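Local coordinates for sensor protein (Geobacter sulfurreducens, PDB 3H7M), which probably senses an extracytoplasmic signal through this periplasmic-binding-protein-like domain, part of a longer protein that is probably an ATP-dependent histidine kinase, at residues 101-106 and 179-184. Sequence-based numbering, arbitrary orientation.
Sequences FARRDS and TNLVPV
Ala102 and Val182 face each other as an antiparallel hydrogen-bonded pair, N to O in both directions at 2.9 Å, and a third backbone bond, Arg104 N to Asn180 O at 2.8 Å, carries the pairing just past the end of strand 87-103. Phe101 and Pro183 form the next, non-hydrogen-bonded pair; there the Phe101 ring crosses the proline obliquely, CE1 3.6 Å from Pro183 CB. A chi1 of -71° sets CG beside the backbone N, opposite the carbonyl carbon, and from there the ring reaches Leu151 and Leu154 of helix 147-155 and Met170 and Ile173 of helix 166-175. Replacing Phe101 by an alanine would remove the ring and probably leave Pro183 CB without its aromatic neighbour, opening a gap toward both helices. Ala102 and Val182 turn their side chains to the opposite face; Arg104, just beyond the strand, runs extended from CG to NE back over the start of 179-184, and Val182 CG1 sits 3.5 Å above the centre of its guanidinium plane. Arg103 lies alongside Asn180, CD 3.7 Å from ND2. A water links Asn180 ND2 to Asp105 OD1. In this solute-binding-protein-like sensor domain, Phe101 and Leu181 thus pack apolar side chains against the helices, while Arg103 NH1 and Asn180 ND2 give N-H groups to carbonyls at the end of helix 147-155 and just beyond it, Arg103 to Leu154 and Cys159, Asn180 to Ala155.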
ATOM      1  N   PHE A 101       6.210 -12.382   8.989  1.00 31.53           N
ATOM      2  CA  PHE A 101       6.647 -13.455   8.111  1.00 40.70           C
ATOM      3  C   PHE A 101       7.976 -14.025   8.630  1.00 46.76           C
ATOM      4  O   PHE A 101       8.812 -13.287   9.179  1.00 42.74           O
ATOM      5  CB  PHE A 101       6.855 -12.887   6.695  1.00 31.24           C
ATOM      6  CG  PHE A 101       5.573 -12.532   5.989  1.00 48.04           C
ATOM      7  CD1 PHE A 101       4.870 -13.498   5.268  1.00 41.98           C
ATOM      8  CD2 PHE A 101       5.058 -11.238   6.056  1.00 40.55           C
ATOM      9  CE1 PHE A 101       3.682 -13.184   4.628  1.00 39.03           C
ATOM     10  CE2 PHE A 101       3.867 -10.921   5.414  1.00 46.14           C
ATOM     11  CZ  PHE A 101       3.179 -11.899   4.698  1.00 47.60           C
ATOM     12  N   ALA A 102       8.166 -15.324   8.425  1.00 46.99           N
ATOM     13  CA  ALA A 102       9.385 -16.013   8.841  1.00 48.77           C
ATOM     14  C   ALA A 102       9.625 -17.238   7.964  1.00 45.77           C
ATOM     15  O   ALA A 102       8.695 -17.729   7.324  1.00 44.96           O
ATOM     16  CB  ALA A 102       9.252 -16.462  10.292  1.00 35.46           C
ATOM     17  N   ARG A 103      10.862 -17.743   7.957  1.00 46.15           N
ATOM     18  CA  ARG A 103      11.169 -18.958   7.210  1.00 38.74           C
ATOM     19  C   ARG A 103      10.508 -20.049   8.032  1.00 38.71           C
ATOM     20  O   ARG A 103      10.407 -19.907   9.248  1.00 46.21           O
ATOM     21  CB  ARG A 103      12.674 -19.175   7.102  1.00 31.28           C
ATOM     22  CG  ARG A 103      13.377 -18.075   6.324  1.00 38.24           C
ATOM     23  CD  ARG A 103      14.868 -18.342   6.161  1.00 37.30           C
ATOM     24  NE  ARG A 103      15.522 -18.449   7.457  1.00 53.35           N
ATOM     25  CZ  ARG A 103      15.921 -17.415   8.192  1.00 50.61           C
ATOM     26  NH1 ARG A 103      15.750 -16.166   7.765  1.00 39.52           N
ATOM     27  NH2 ARG A 103      16.486 -17.641   9.368  1.00 45.07           N
ATOM     28  N   ARG A 104      10.018 -21.099   7.366  1.00 45.77           N
ATOM     29  CA  ARG A 104       9.327 -22.218   8.018  1.00 52.76           C
ATOM     30  C   ARG A 104      10.066 -22.849   9.180  1.00 57.29           C
ATOM     31  O   ARG A 104       9.485 -23.120  10.231  1.00 57.73           O
ATOM     32  CB  ARG A 104       9.023 -23.324   7.017  1.00 53.12           C
ATOM     33  CG  ARG A 104       7.852 -23.036   6.150  1.00 65.95           C
ATOM     34  CD  ARG A 104       7.535 -24.195   5.230  1.00 76.47           C
ATOM     35  NE  ARG A 104       6.400 -23.842   4.389  1.00 84.93           N
ATOM     36  CZ  ARG A 104       6.389 -22.792   3.574  1.00 95.30           C
ATOM     37  NH1 ARG A 104       7.457 -22.007   3.497  1.00100.69           N
ATOM     38  NH2 ARG A 104       5.310 -22.510   2.852  1.00 97.22           N
ATOM     39  N   ASP A 105      11.345 -23.115   8.971  1.00 58.57           N
ATOM     40  CA  ASP A 105      12.156 -23.712  10.011  1.00 69.51           C
ATOM     41  C   ASP A 105      12.091 -22.806  11.245  1.00 69.15           C
ATOM     42  O   ASP A 105      11.607 -23.215  12.300  1.00 68.77           O
ATOM     43  CB  ASP A 105      13.600 -23.871   9.515  1.00 72.43           C
ATOM     44  CG  ASP A 105      14.023 -22.755   8.562  1.00 81.76           C
ATOM     45  OD1 ASP A 105      13.399 -22.630   7.483  1.00 84.36           O
ATOM     46  OD2 ASP A 105      14.976 -22.005   8.886  1.00 82.12           O
ATOM     47  N   SER A 106      12.542 -21.565  11.069  1.00 64.81           N
ATOM     48  CA  SER A 106      12.584 -20.551  12.114  1.00 56.23           C
ATOM     49  C   SER A 106      11.543 -20.612  13.219  1.00 59.65           C
ATOM     50  O   SER A 106      10.441 -21.141  13.038  1.00 51.97           O
ATOM     51  CB  SER A 106      12.567 -19.171  11.483  1.00 46.12           C
ATOM     52  OG  SER A 106      13.801 -18.921  10.832  1.00 60.72           O
ATOM     53  N   THR A 179       9.197 -19.704  -1.397  1.00 37.20           N
ATOM     54  CA  THR A 179       8.435 -20.773  -0.773  1.00 30.78           C
ATOM     55  C   THR A 179       8.870 -21.293   0.581  1.00 34.15           C
ATOM     56  O   THR A 179       8.277 -22.246   1.085  1.00 35.57           O
ATOM     57  CB  THR A 179       8.247 -21.947  -1.756  1.00 35.91           C
ATOM     58  OG1 THR A 179       9.520 -22.540  -2.069  1.00 39.01           O
ATOM     59  CG2 THR A 179       7.598 -21.441  -3.039  1.00 36.98           C
ATOM     60  N   ASN A 180       9.888 -20.680   1.178  1.00 26.96           N
ATOM     61  CA  ASN A 180      10.297 -21.077   2.518  1.00 30.27           C
ATOM     62  C   ASN A 180       9.667 -20.082   3.516  1.00 40.63           C
ATOM     63  O   ASN A 180       9.843 -20.225   4.725  1.00 42.25           O
ATOM     64  CB  ASN A 180      11.839 -21.081   2.654  1.00 31.46           C
ATOM     65  CG  ASN A 180      12.465 -19.781   2.217  1.00 36.08           C
ATOM     66  OD1 ASN A 180      11.951 -19.124   1.317  1.00 29.16           O
ATOM     67  ND2 ASN A 180      13.587 -19.399   2.840  1.00 32.32           N
ATOM     68  N   LEU A 181       8.927 -19.084   3.016  1.00 34.56           N
ATOM     69  CA  LEU A 181       8.295 -18.087   3.909  1.00 34.95           C
ATOM     70  C   LEU A 181       6.859 -18.416   4.274  1.00 34.52           C
ATOM     71  O   LEU A 181       6.097 -18.906   3.450  1.00 40.36           O
ATOM     72  CB  LEU A 181       8.305 -16.675   3.288  1.00 16.92           C
ATOM     73  CG  LEU A 181       9.661 -16.126   2.835  1.00 23.91           C
ATOM     74  CD1 LEU A 181       9.548 -14.733   2.308  1.00 30.75           C
ATOM     75  CD2 LEU A 181      10.624 -16.175   4.010  1.00 34.41           C
ATOM     76  N   VAL A 182       6.498 -18.154   5.524  1.00 40.08           N
ATOM     77  CA  VAL A 182       5.130 -18.366   6.005  1.00 37.54           C
ATOM     78  C   VAL A 182       4.796 -17.168   6.859  1.00 41.86           C
ATOM     79  O   VAL A 182       5.676 -16.540   7.456  1.00 43.68           O
ATOM     80  CB  VAL A 182       4.968 -19.598   6.934  1.00 41.15           C
ATOM     81  CG1 VAL A 182       5.113 -20.871   6.150  1.00 47.21           C
ATOM     82  CG2 VAL A 182       5.996 -19.536   8.064  1.00 34.26           C
ATOM     83  N   PRO A 183       3.522 -16.805   6.897  1.00 43.42           N
ATOM     84  CA  PRO A 183       3.107 -15.662   7.716  1.00 36.83           C
ATOM     85  C   PRO A 183       2.807 -16.264   9.069  1.00 41.41           C
ATOM     86  O   PRO A 183       1.910 -17.099   9.166  1.00 42.06           O
ATOM     87  CB  PRO A 183       1.835 -15.187   7.025  1.00 45.11           C
ATOM     88  CG  PRO A 183       1.242 -16.476   6.464  1.00 42.02           C
ATOM     89  CD  PRO A 183       2.467 -17.216   5.949  1.00 36.31           C
ATOM     90  N   VAL A 184       3.555 -15.887  10.104  1.00 49.36           N
ATOM     91  CA  VAL A 184       3.301 -16.457  11.434  1.00 55.62           C
ATOM     92  C   VAL A 184       2.349 -15.614  12.278  1.00 62.17           C
ATOM     93  O   VAL A 184       1.375 -16.129  12.831  1.00 68.46           O
ATOM     94  CB  VAL A 184       4.606 -16.674  12.232  1.00 51.76           C
ATOM     95  CG1 VAL A 184       5.355 -15.379  12.396  1.00 40.33           C
ATOM     96  CG2 VAL A 184       4.269 -17.251  13.601  1.00 64.05           C
TER
HETATM   97  O   HOH W   1      14.337 -21.668   5.063  1.00 40.08           O